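Local coordinates for protein iminosuccinate reductase (Paracoccus denitrificans, PDB 6RQA) that reduces iminosuccinate to L-aspartate with NADH, regenerating the amino group donor for the first step of the beta-hydroxyaspartate cycle in glyoxylate assimilation, at residues A[32-36]-A[37-41]; A[120-124]-A[125-129]; A[248-251]-A[252-256]; A[281-284]-A[285-289]. One frame throughout, in Å; residues are numbered along the deposited sequence.

Three of the four contacts illustrate how a chain enters a helix. Interaction 1 caps helix 36-51 with a threonine, interaction 3 caps the short helix 252-256 with an aspartate, and interaction 2 starts helix 125-143 from a pair of glycines at the end of a strand. Interaction 4 is instead a 3-10 turn, carried largely by exposed charged and polar side chains at the surface. Interactions 1 and 2 touch through Met34 and Leu127, both packed on helix 316-333; interaction 2, the more buried, reaches the NAD site. Interactions 3 and 4 lie across the chain's centre from them, joined by Pro252 and Ala256 meeting Leu282 and Ile283.

Interaction 1: residues A[32-36]-A[37-41]; sequences GLMTP and EAAFE
Between Thr35 and Ala39 the backbone closes the first turn of a helix, Ala39 N donating to Thr35 O at 3.0 Å in a nearly straight bond (173°), and Phe40 N follows with a bond to Pro36 O. The side chain of Thr35 bends back over this turn: its OG1 accepts from Ala38 N at 3.0 Å. A chi1 of 64° sets OG1 between the backbone N and the carbonyl carbon of its own residue, from where it faces the start of the helix and also rests against Ala38 CB. This is the classical N-cap, with Thr35 in the cap position and Pro36 in the first turn, where a proline nitrogen has no hydrogen to leave without an acceptor. Glu37 folds toward the cap as well. Its chain bends at chi2 (91°) and brings OE1 to 3.4 Å from Thr35 OG1, a weak hydrogen bond in which the threonine hydroxyl donates, while OE2 makes a weak bond to Asn169. On the buried side Met34 lays its sulfur alongside the turn, SD lying 3.9 Å from Ala38 CB and 4.0 Å from Ala39 CB. Helix 316-333 packs against the same methionine, and the ring of Phe40 leads away to helix 125-143.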
# COMPACT_ATOMS: atom_id res chain seq x y z
N GLY A 32 22.40 8.63 13.67
CA GLY A 32 23.76 8.94 13.28
C GLY A 32 23.94 9.33 11.83
O GLY A 32 25.05 9.70 11.43
N LEU A 33 22.87 9.26 11.03
CA LEU A 33 22.92 9.61 9.62
C LEU A 33 22.19 10.90 9.29
O LEU A 33 22.70 11.71 8.52
CB LEU A 33 22.34 8.47 8.78
CG LEU A 33 23.10 7.14 8.81
CD1 LEU A 33 22.29 6.04 8.13
CD2 LEU A 33 24.46 7.29 8.15
N MET A 34 21.01 11.11 9.85
CA MET A 34 20.20 12.27 9.53
C MET A 34 20.52 13.44 10.45
O MET A 34 20.84 13.27 11.63
CB MET A 34 18.71 11.93 9.62
CG MET A 34 18.06 11.72 8.27
SD MET A 34 18.07 13.22 7.28
CE MET A 34 18.03 12.53 5.63
N THR A 35 20.43 14.64 9.89
CA THR A 35 20.55 15.90 10.60
C THR A 35 19.35 16.75 10.25
O THR A 35 18.73 16.56 9.20
CB THR A 35 21.84 16.63 10.23
OG1 THR A 35 21.82 16.99 8.84
CG2 THR A 35 23.06 15.76 10.50
N PRO A 36 18.97 17.70 11.11
CA PRO A 36 17.87 18.61 10.76
C PRO A 36 18.11 19.39 9.47
O PRO A 36 17.15 19.74 8.79
CB PRO A 36 17.77 19.53 11.98
CG PRO A 36 18.30 18.71 13.10
CD PRO A 36 19.41 17.88 12.51
N GLU A 37 19.37 19.66 9.13
CA GLU A 37 19.66 20.35 7.87
C GLU A 37 19.47 19.42 6.68
O GLU A 37 18.93 19.84 5.64
CB GLU A 37 21.08 20.91 7.89
CG GLU A 37 21.38 21.87 9.03
CD GLU A 37 21.95 21.17 10.26
OE1 GLU A 37 21.70 19.96 10.42
OE2 GLU A 37 22.64 21.83 11.05
N ALA A 38 19.90 18.16 6.80
CA ALA A 38 19.74 17.21 5.70
C ALA A 38 18.26 16.90 5.46
O ALA A 38 17.83 16.80 4.30
CB ALA A 38 20.51 15.93 5.99
N ALA A 39 17.48 16.75 6.53
CA ALA A 39 16.04 16.56 6.36
C ALA A 39 15.39 17.80 5.78
O ALA A 39 14.42 17.69 5.01
CB ALA A 39 15.40 16.21 7.70
N PHE A 40 15.90 18.99 6.11
CA PHE A 40 15.33 20.22 5.58
C PHE A 40 15.54 20.32 4.07
O PHE A 40 14.61 20.66 3.33
CB PHE A 40 15.93 21.43 6.29
CG PHE A 40 15.34 22.75 5.87
CD1 PHE A 40 14.24 23.26 6.52
CD2 PHE A 40 15.89 23.46 4.81
CE1 PHE A 40 13.69 24.47 6.13
CE2 PHE A 40 15.34 24.67 4.42
CZ PHE A 40 14.24 25.17 5.08
N GLU A 41 16.75 20.02 3.61
CA GLU A 41 17.04 20.12 2.18
C GLU A 41 16.22 19.13 1.37
O GLU A 41 15.81 19.43 0.24
CB GLU A 41 18.54 19.91 1.93
CG GLU A 41 19.43 20.95 2.59
CD GLU A 41 20.90 20.71 2.28
OE1 GLU A 41 21.72 21.63 2.55
OE2 GLU A 41 21.24 19.62 1.78

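Interaction 2: residues A[120-124]-A[125-129]; sequences AAVGG and NLLTA
Leu127 leans back from the first turn of helix 125-143 over the strand end that precedes it. Its CB lies 3.8 Å from Gly124 O, CG comes to 3.5 Å from Gly123 O, and CD1 lies against that same Gly123 oxygen and touches Val122 CG1 at 3.7 Å. The two side chains cross at about a right angle. CD2 takes another direction and meets Met34, while helix 316-333 covers the leucine further. A water joins strand and helix, donating to Gly123 O and accepting from Leu127 N. Gly124 O is gripped twice by one residue: Thr128 OG1 donates to it at 2.6 Å and Thr128 N at 3.0 Å, the two arriving from opposite faces of the carbonyl plane. With chi1 at -58°, the threonine hydroxyl sits beside its own backbone N, which allows both donors to share the acceptor. OG1 is also bonded to Lys88, probably the proton donor/acceptor, and Asn125 bonds to Ser106 on a neighbouring strand. A strand-to-helix junction through Gly123 and Gly124 sets the helix start beside the bound NAD and the probable catalytic Lys88, in this member of the ornithine cyclodeaminase/mu-crystallin family.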
# COMPACT_ATOMS: atom_id res chain seq x y z
N ALA A 120 15.39 -0.77 -1.25
CA ALA A 120 15.77 -0.46 0.12
C ALA A 120 14.57 -0.60 1.05
O ALA A 120 13.42 -0.43 0.65
CB ALA A 120 16.36 0.95 0.23
N ALA A 121 14.87 -0.91 2.31
CA ALA A 121 13.90 -0.87 3.41
C ALA A 121 14.54 -0.12 4.56
O ALA A 121 15.63 -0.48 5.01
CB ALA A 121 13.49 -2.28 3.84
N VAL A 122 13.87 0.93 5.03
CA VAL A 122 14.41 1.83 6.04
C VAL A 122 13.42 1.96 7.18
O VAL A 122 12.21 2.04 6.96
CB VAL A 122 14.73 3.22 5.44
CG1 VAL A 122 15.46 4.08 6.45
CG2 VAL A 122 15.54 3.08 4.16
N GLY A 123 13.93 1.96 8.41
CA GLY A 123 13.08 2.25 9.55
C GLY A 123 12.49 3.65 9.44
O GLY A 123 13.18 4.61 9.09
N GLY A 124 11.20 3.76 9.75
CA GLY A 124 10.49 4.99 9.49
C GLY A 124 10.03 5.78 10.70
O GLY A 124 9.46 6.86 10.54
N ASN A 125 10.28 5.27 11.90
CA ASN A 125 9.84 5.97 13.10
C ASN A 125 10.52 7.33 13.23
O ASN A 125 9.86 8.38 13.20
CB ASN A 125 10.09 5.11 14.34
CG ASN A 125 9.17 3.91 14.42
OD1 ASN A 125 8.12 3.88 13.78
ND2 ASN A 125 9.56 2.92 15.22
N LEU A 126 11.84 7.33 13.38
CA LEU A 126 12.57 8.60 13.50
C LEU A 126 12.46 9.43 12.24
O LEU A 126 12.45 10.67 12.31
CB LEU A 126 14.03 8.33 13.85
CG LEU A 126 14.91 9.56 14.07
CD1 LEU A 126 14.29 10.48 15.10
CD2 LEU A 126 16.32 9.16 14.48
N LEU A 127 12.36 8.79 11.07
CA LEU A 127 12.25 9.54 9.82
C LEU A 127 10.96 10.36 9.79
O LEU A 127 10.96 11.50 9.32
CB LEU A 127 12.31 8.59 8.63
CG LEU A 127 13.68 8.00 8.26
CD1 LEU A 127 13.59 7.21 6.97
CD2 LEU A 127 14.72 9.10 8.15
N THR A 128 9.86 9.79 10.28
CA THR A 128 8.58 10.50 10.26
C THR A 128 8.66 11.80 11.06
O THR A 128 8.24 12.86 10.58
CB THR A 128 7.47 9.60 10.80
OG1 THR A 128 7.40 8.41 10.02
CG2 THR A 128 6.13 10.33 10.73
N ALA A 129 9.20 11.73 12.28
CA ALA A 129 9.31 12.93 13.10
C ALA A 129 10.24 13.95 12.46
O ALA A 129 9.99 15.16 12.55
CB ALA A 129 9.80 12.56 14.50
O HOH W 1 13.52 6.09 11.14

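Interaction 3: residues A[248-251]-A[252-256]; sequences QELD and PALVA
An Asp-Pro N-cap opens the short helix 252-256, which follows strand 248-250 in the NAD-binding half of the chain. Asp251 holds the cap position, its CG anti to the backbone N (chi1 -174°), and OD1 takes a weak hydrogen bond from Ala253 N at 3.4 Å. The other carboxylate oxygen, OD2, lies over Ala253 CB and accepts from the backbone of Asn228. Asp251 O receives the next amides of the turn, Val255 N at 3.0 Å and, in a weak and strongly bent bond, Leu254 N. Gln248 reaches across from the strand with its chain extended. Its NE2 donates to Leu250 O at 3.1 Å and lies 3.3 Å from Pro252 CD, the amide chain crossing the ring at about a right angle. Leu250 fills the inner side: its CB meets Val255 CG2 at 3.8 Å, and its CG meets Leu254 CD2 at 4.1 Å. Ile237 of strand 235-239 covers both leucines. The amides at the helix start and of Asn228 may stabilise the charged form of the carboxylate, though the cap bond itself is weak, while Leu250 and Leu254 carry the apolar contact on to Ile237 of the parallel sheet.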
# COMPACT_ATOMS: atom_id res chain seq x y z
N GLN A 248 -8.88 18.44 15.55
CA GLN A 248 -9.00 19.88 15.43
C GLN A 248 -8.06 20.55 16.42
O GLN A 248 -7.96 20.13 17.57
CB GLN A 248 -10.44 20.35 15.68
CG GLN A 248 -10.65 21.84 15.50
CD GLN A 248 -12.07 22.26 15.79
OE1 GLN A 248 -12.87 21.48 16.30
NE2 GLN A 248 -12.40 23.51 15.46
N GLU A 249 -7.37 21.58 15.95
CA GLU A 249 -6.47 22.37 16.79
C GLU A 249 -6.84 23.84 16.83
O GLU A 249 -6.71 24.48 17.88
CB GLU A 249 -5.02 22.24 16.29
CG GLU A 249 -4.35 20.93 16.65
CD GLU A 249 -2.88 20.91 16.26
OE1 GLU A 249 -2.56 21.37 15.15
OE2 GLU A 249 -2.05 20.44 17.07
N LEU A 250 -7.31 24.41 15.72
CA LEU A 250 -7.51 25.84 15.60
C LEU A 250 -8.99 26.18 15.55
O LEU A 250 -9.85 25.34 15.29
CB LEU A 250 -6.82 26.38 14.34
CG LEU A 250 -5.34 26.78 14.42
CD1 LEU A 250 -4.47 25.65 14.95
CD2 LEU A 250 -4.85 27.23 13.06
N ASP A 251 -9.28 27.45 15.83
CA ASP A 251 -10.62 27.97 15.65
C ASP A 251 -10.89 28.15 14.16
O ASP A 251 -10.11 28.80 13.47
CB ASP A 251 -10.76 29.31 16.39
CG ASP A 251 -12.18 29.86 16.36
OD1 ASP A 251 -13.10 29.13 15.96
OD2 ASP A 251 -12.36 31.02 16.76
N PRO A 252 -11.97 27.56 13.62
CA PRO A 252 -12.27 27.75 12.19
C PRO A 252 -12.37 29.21 11.78
O PRO A 252 -12.09 29.53 10.62
CB PRO A 252 -13.60 27.01 12.02
CG PRO A 252 -13.57 25.95 13.07
CD PRO A 252 -12.87 26.57 14.25
N ALA A 253 -12.77 30.10 12.69
CA ALA A 253 -12.79 31.52 12.37
C ALA A 253 -11.38 32.05 12.16
O ALA A 253 -11.15 32.90 11.28
CB ALA A 253 -13.50 32.30 13.47
N LEU A 254 -10.42 31.58 12.95
CA LEU A 254 -9.02 31.95 12.75
C LEU A 254 -8.50 31.40 11.42
O LEU A 254 -7.74 32.08 10.72
CB LEU A 254 -8.17 31.44 13.91
CG LEU A 254 -6.65 31.53 13.77
CD1 LEU A 254 -6.19 32.98 13.68
CD2 LEU A 254 -5.97 30.81 14.92
N VAL A 255 -8.90 30.18 11.07
CA VAL A 255 -8.50 29.60 9.80
C VAL A 255 -9.10 30.39 8.64
O VAL A 255 -8.50 30.48 7.56
CB VAL A 255 -8.91 28.11 9.75
CG1 VAL A 255 -8.46 27.46 8.45
CG2 VAL A 255 -8.34 27.37 10.95
N ALA A 256 -10.28 30.98 8.84
CA ALA A 256 -10.97 31.65 7.74
C ALA A 256 -10.29 32.97 7.36
O ALA A 256 -10.35 33.37 6.19
CB ALA A 256 -12.43 31.89 8.10

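Interaction 4: residues A[281-284]-A[285-289]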
# COMPACT_ATOMS: atom_id res chain seq x y z
N GLY A 281 -18.46 26.01 5.51
CA GLY A 281 -18.61 26.96 4.42
C GLY A 281 -17.83 28.24 4.58
O GLY A 281 -17.98 29.14 3.75
N LEU A 282 -16.99 28.34 5.61
CA LEU A 282 -16.20 29.55 5.82
C LEU A 282 -15.19 29.77 4.71
O LEU A 282 -14.89 30.91 4.35
CB LEU A 282 -15.51 29.49 7.18
CG LEU A 282 -16.42 29.49 8.40
CD1 LEU A 282 -15.66 29.03 9.64
CD2 LEU A 282 -17.01 30.87 8.63
N ILE A 283 -14.64 28.68 4.15
CA ILE A 283 -13.68 28.76 3.06
C ILE A 283 -14.03 27.70 2.02
O ILE A 283 -14.81 26.78 2.27
CB ILE A 283 -12.22 28.55 3.53
CG1 ILE A 283 -12.07 27.18 4.19
CG2 ILE A 283 -11.80 29.66 4.49
CD1 ILE A 283 -10.64 26.82 4.54
N ARG A 284 -13.44 27.85 0.84
CA ARG A 284 -13.55 26.88 -0.23
C ARG A 284 -12.16 26.37 -0.58
O ARG A 284 -11.15 27.03 -0.33
CB ARG A 284 -14.24 27.47 -1.47
CG ARG A 284 -13.76 28.86 -1.85
CD ARG A 284 -14.57 29.42 -3.01
NE ARG A 284 -14.11 30.73 -3.43
CZ ARG A 284 -14.57 31.88 -2.95
NH1 ARG A 284 -14.09 33.03 -3.39
NH2 ARG A 284 -15.52 31.88 -2.02
N GLU A 285 -12.11 25.17 -1.17
CA GLU A 285 -10.83 24.50 -1.38
C GLU A 285 -9.92 25.25 -2.34
O GLU A 285 -8.70 25.08 -2.28
CB GLU A 285 -11.05 23.07 -1.88
CG GLU A 285 -11.56 22.96 -3.31
CD GLU A 285 -11.11 21.68 -3.99
OE1 GLU A 285 -9.92 21.33 -3.86
OE2 GLU A 285 -11.95 21.03 -4.64
N ASP A 286 -10.48 26.18 -3.11
CA ASP A 286 -9.62 26.90 -4.07
C ASP A 286 -8.91 28.04 -3.35
O ASP A 286 -8.02 28.62 -3.90
CB ASP A 286 -10.33 27.27 -5.37
CG ASP A 286 -11.73 27.78 -5.20
OD1 ASP A 286 -12.64 27.13 -5.70
OD2 ASP A 286 -11.90 28.85 -4.62
N GLN A 287 -9.34 28.33 -2.14
CA GLN A 287 -8.66 29.31 -1.31
C GLN A 287 -7.51 28.71 -0.51
O GLN A 287 -6.89 29.43 0.28
CB GLN A 287 -9.65 29.99 -0.37
CG GLN A 287 -10.70 30.83 -1.07
CD GLN A 287 -11.73 31.40 -0.11
OE1 GLN A 287 -11.96 30.84 0.97
NE2 GLN A 287 -12.35 32.51 -0.49
N VAL A 288 -7.23 27.43 -0.68
CA VAL A 288 -6.17 26.73 0.04
C VAL A 288 -4.97 26.63 -0.90
O VAL A 288 -5.01 25.91 -1.89
CB VAL A 288 -6.63 25.35 0.52
CG1 VAL A 288 -5.48 24.62 1.19
CG2 VAL A 288 -7.81 25.49 1.47
N GLY A 289 -3.90 27.36 -0.57
CA GLY A 289 -2.72 27.38 -1.40
C GLY A 289 -1.80 26.20 -1.16
O GLY A 289 -2.08 25.30 -0.37
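Arg284 O accepts the shortest sound polar bond of the turn, from Gln287 N at 2.9 Å, the donor standing above the carbonyl plane. The side chain of Gln287 makes a second link to the same residue, in the reverse direction: running back extended beyond CG, it brings OE1 to 3.3 Å from Arg284 N, a weak bond, though fairly straight at 161°. OE1 also rests 3.4 Å from Ile283 CB. At the other end of this amide, NE2 lies over one face of the Arg284 guanidinium, close to its centre and 3.4 Å from CZ, with the two planes 37° apart. The guanidinium is also met at its edge, where Asp286 OD2 comes within 3.1 Å of NE in a salt bridge whose hydrogen bond is weak and bent. With chi1 at 44°, Arg284 places CG between its own backbone N and carbonyl carbon, and from there the extended chain passes obliquely across Gln287 and the Asp286 carboxylate. These groups are exposed, and solvent would be expected to weaken the charge pairing. The inner side is apolar: Ile283 CD1 approaches Val288 CG2, and both pack on Ile260 of strand 259-262. Beyond the 3-10 turn 285-287 the chain enters strand 288-290, an outermost strand of the parallel sheet in the Rossmann-like NAD-binding domain, so the whole forms a surface connection from helix 275-279 to that edge.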